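Side-chain contact in protein BA_2500 (Bacillus anthracis, PDB 4GUC), which is of unknown function but belongs to the DUF5065 family and probably has an immunoglobulin-like (E-set) beta fold: residues Gln14-Leu19 with Tyr57-Asn62. Residues are numbered along the deposited sequence; the frame is centred on the assembly and turned at random.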
ATOM      1  N   GLN A  14      -5.580  10.087  -2.625  0.50 14.20           N
ATOM      2  CA  GLN A  14      -6.480   9.404  -1.693  0.50 13.95           C
ATOM      3  C   GLN A  14      -7.710   8.870  -2.403  0.50 12.43           C
ATOM      4  O   GLN A  14      -8.720   8.576  -1.781  0.50 11.49           O
ATOM      5  CB  GLN A  14      -6.931  10.364  -0.600  0.50 14.74           C
ATOM      6  CG  GLN A  14      -5.812  11.065   0.154  0.50 18.76           C
ATOM      7  CD  GLN A  14      -5.047  10.171   1.043  0.50 19.68           C
ATOM      8  OE1 GLN A  14      -5.565   9.183   1.556  0.50 23.82           O
ATOM      9  NE2 GLN A  14      -3.802  10.531   1.282  0.50 18.10           N
ATOM     10  N   ASN A  15      -7.629   8.820  -3.724  1.00 12.90           N
ATOM     11  CA  ASN A  15      -8.680   8.291  -4.557  1.00 12.13           C
ATOM     12  C   ASN A  15      -8.012   7.287  -5.502  1.00 11.88           C
ATOM     13  O   ASN A  15      -6.980   7.615  -6.093  1.00 11.91           O
ATOM     14  CB  ASN A  15      -9.312   9.485  -5.289  1.00 14.86           C
ATOM     15  CG  ASN A  15     -10.292   9.089  -6.276  1.00 16.45           C
ATOM     16  OD1 ASN A  15      -9.903   8.720  -7.395  1.00 20.03           O
ATOM     17  ND2 ASN A  15     -11.566   9.285  -5.969  1.00 20.19           N
ATOM     18  N   TYR A  16      -8.618   6.101  -5.668  1.00 10.38           N
ATOM     19  CA  TYR A  16      -8.014   5.054  -6.497  1.00 10.84           C
ATOM     20  C   TYR A  16      -7.838   5.502  -7.949  1.00 10.82           C
ATOM     21  O   TYR A  16      -6.806   5.234  -8.551  1.00 10.70           O
ATOM     22  CB  TYR A  16      -8.700   3.697  -6.379  1.00 11.75           C
ATOM     23  CG  TYR A  16      -7.888   2.604  -7.020  1.00 11.44           C
ATOM     24  CD1 TYR A  16      -6.893   1.942  -6.295  1.00 12.03           C
ATOM     25  CD2 TYR A  16      -8.068   2.250  -8.343  1.00 11.23           C
ATOM     26  CE1 TYR A  16      -6.118   0.959  -6.869  1.00 12.18           C
ATOM     27  CE2 TYR A  16      -7.307   1.277  -8.913  1.00 12.81           C
ATOM     28  CZ  TYR A  16      -6.328   0.621  -8.194  1.00 11.55           C
ATOM     29  OH  TYR A  16      -5.545  -0.370  -8.791  1.00 13.12           O
ATOM     30  N   PHE A  17      -8.833   6.158  -8.541  1.00 10.91           N
ATOM     31  CA  PHE A  17      -8.693   6.620  -9.913  1.00 10.40           C
ATOM     32  C   PHE A  17      -7.437   7.504 -10.045  1.00 11.92           C
ATOM     33  O   PHE A  17      -6.625   7.330 -10.960  1.00 11.78           O
ATOM     34  CB  PHE A  17      -9.921   7.404 -10.384  1.00 12.14           C
ATOM     35  CG  PHE A  17      -9.819   7.883 -11.803  1.00 12.59           C
ATOM     36  CD1 PHE A  17     -10.343   7.153 -12.849  1.00 14.39           C
ATOM     37  CD2 PHE A  17      -9.165   9.075 -12.109  1.00 15.07           C
ATOM     38  CE1 PHE A  17     -10.235   7.609 -14.164  1.00 14.82           C
ATOM     39  CE2 PHE A  17      -9.050   9.519 -13.410  1.00 14.63           C
ATOM     40  CZ  PHE A  17      -9.574   8.767 -14.431  1.00 15.32           C
ATOM     41  N   LEU A  18      -7.256   8.454  -9.120  1.00 11.04           N
ATOM     42  CA  LEU A  18      -6.108   9.348  -9.203  1.00 12.83           C
ATOM     43  C   LEU A  18      -4.804   8.621  -8.971  1.00 12.58           C
ATOM     44  O   LEU A  18      -3.812   8.878  -9.680  1.00 13.41           O
ATOM     45  CB  LEU A  18      -6.298  10.557  -8.295  1.00 13.15           C
ATOM     46  CG  LEU A  18      -7.375  11.578  -8.746  1.00 15.29           C
ATOM     47  CD1 LEU A  18      -7.514  12.678  -7.676  1.00 17.28           C
ATOM     48  CD2 LEU A  18      -7.045  12.181 -10.090  1.00 17.30           C
ATOM     49  N   LEU A  19      -4.804   7.694  -8.039  1.00 11.87           N
ATOM     50  CA  LEU A  19      -3.597   6.888  -7.758  1.00 11.69           C
ATOM     51  C   LEU A  19      -3.203   6.116  -9.016  1.00 12.84           C
ATOM     52  O   LEU A  19      -2.053   6.163  -9.477  1.00 12.86           O
ATOM     53  CB  LEU A  19      -3.884   5.908  -6.604  1.00 11.42           C
ATOM     54  CG  LEU A  19      -2.715   4.995  -6.216  1.00 11.31           C
ATOM     55  CD1 LEU A  19      -1.607   5.835  -5.530  1.00 11.42           C
ATOM     56  CD2 LEU A  19      -3.170   3.819  -5.376  1.00 12.61           C
ATOM     57  N   TYR A  57      -4.072   0.569   2.106  1.00 10.65           N
ATOM     58  CA  TYR A  57      -5.339   1.263   2.167  1.00  9.85           C
ATOM     59  C   TYR A  57      -6.472   0.363   1.690  1.00 11.42           C
ATOM     60  O   TYR A  57      -6.298  -0.466   0.796  1.00 11.54           O
ATOM     61  CB  TYR A  57      -5.369   2.447   1.199  1.00  9.99           C
ATOM     62  CG  TYR A  57      -4.422   3.621   1.425  1.00 10.15           C
ATOM     63  CD1 TYR A  57      -4.845   4.752   2.115  1.00 10.60           C
ATOM     64  CD2 TYR A  57      -3.146   3.653   0.882  1.00 10.56           C
ATOM     65  CE1 TYR A  57      -4.018   5.863   2.281  1.00 12.21           C
ATOM     66  CE2 TYR A  57      -2.317   4.746   1.047  1.00 10.46           C
ATOM     67  CZ  TYR A  57      -2.755   5.859   1.724  1.00 10.61           C
ATOM     68  OH  TYR A  57      -1.889   6.916   1.807  1.00 11.51           O
ATOM     69  N   GLN A  58      -7.657   0.542   2.271  1.00 10.63           N
ATOM     70  CA  GLN A  58      -8.839  -0.149   1.829  1.00 11.40           C
ATOM     71  C   GLN A  58      -9.546   0.790   0.828  1.00 11.64           C
ATOM     72  O   GLN A  58      -9.593   2.008   1.006  1.00 12.85           O
ATOM     73  CB  GLN A  58      -9.797  -0.420   2.996  1.00 11.86           C
ATOM     74  CG  GLN A  58     -11.021  -1.188   2.590  1.00 14.76           C
ATOM     75  CD  GLN A  58     -12.059  -1.266   3.693  1.00 20.45           C
ATOM     76  OE1 GLN A  58     -12.960  -0.426   3.722  1.00 26.06           O
ATOM     77  NE2 GLN A  58     -11.867  -2.141   4.647  1.00 19.49           N
ATOM     78  N   LEU A  59     -10.084   0.220  -0.247  0.50 12.02           N
ATOM     79  CA  LEU A  59     -10.814   0.981  -1.261  0.50 13.78           C
ATOM     80  C   LEU A  59     -12.313   0.799  -0.945  0.50 15.89           C
ATOM     81  O   LEU A  59     -12.850  -0.318  -1.096  0.50 17.89           O
ATOM     82  CB  LEU A  59     -10.454   0.479  -2.676  0.50 14.45           C
ATOM     83  CG  LEU A  59     -11.194   1.119  -3.865  0.50 15.97           C
ATOM     84  CD1 LEU A  59     -11.127   2.606  -3.868  0.50 18.94           C
ATOM     85  CD2 LEU A  59     -10.666   0.587  -5.184  0.50 15.50           C
ATOM     86  N   SER A  60     -12.991   1.875  -0.544  1.00 16.05           N
ATOM     87  CA  SER A  60     -14.394   1.790  -0.219  1.00 17.88           C
ATOM     88  C   SER A  60     -14.992   3.170  -0.204  1.00 18.14           C
ATOM     89  O   SER A  60     -14.311   4.171  -0.001  1.00 17.66           O
ATOM     90  CB  SER A  60     -14.614   1.056   1.096  1.00 20.57           C
ATOM     91  OG  SER A  60     -14.006   1.714   2.179  1.00 22.62           O
ATOM     92  N   GLY A  61     -16.291   3.218  -0.429  1.00 19.71           N
ATOM     93  CA  GLY A  61     -16.994   4.479  -0.449  1.00 20.90           C
ATOM     94  C   GLY A  61     -17.852   4.607  -1.688  1.00 20.61           C
ATOM     95  O   GLY A  61     -17.861   3.747  -2.568  1.00 23.33           O
ATOM     96  N   ASN A  62     -18.574   5.706  -1.744  1.00 20.70           N
ATOM     97  CA  ASN A  62     -19.445   5.972  -2.835  1.00 20.07           C
ATOM     98  C   ASN A  62     -18.628   6.515  -3.999  1.00 17.90           C
ATOM     99  O   ASN A  62     -17.611   7.150  -3.809  1.00 16.11           O
ATOM    100  CB  ASN A  62     -20.464   7.038  -2.417  1.00 20.84           C
ATOM    101  CG  ASN A  62     -21.513   7.267  -3.461  1.00 24.58           C
ATOM    102  OD1 ASN A  62     -21.435   8.238  -4.181  1.00 21.92           O
ATOM    103  ND2 ASN A  62     -22.443   6.314  -3.624  1.00 30.81           N
TER
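Two tyrosine rings each meet one side chain across the contact, Tyr-57 meeting Gln-14 and Tyr-16 meeting Leu-59, and both meetings are slanted. The amide of Gln-14 comes up to the Tyr-57 ring with its plane turned 70° from it, OE1 lying 3.7 Å from CE1. A bend at chi2 (-71°) helps bring the amide round to the ring. Gln-14 NE2 is held by Trp-11 O and by Asp-9 OD2, and since that same carboxylate oxygen also bonds Tyr-57 OH, Asp-9 ties the amide and the phenol together although no hydrogen bond joins them directly.

At Tyr-16 the contact is purely apolar. Leu-59 brings both methyls to the base of the side chain: CD1 sits 3.7 Å from Tyr-16 CB, and CD2 lies obliquely against the root of the ring, 3.9 Å from Tyr-16 CG. The two side chains cross at about a right angle, and at the far end of the ring Tyr-16 OH accepts a hydrogen bond from Ser-115 N.

Just ahead of Tyr-16, Asn-15 N-caps the helix, its OD1 accepting from Leu-18 N at 3.2 Å. The short helix 16-22 lies against the end of strand 53-59: Tyr-16 and Leu-19 also touch Val-101 of strand 98-106 and Tyr-112 of strand 109-119, while Tyr-57 and Leu-59 both pack on Leu-69 of strand 69-76.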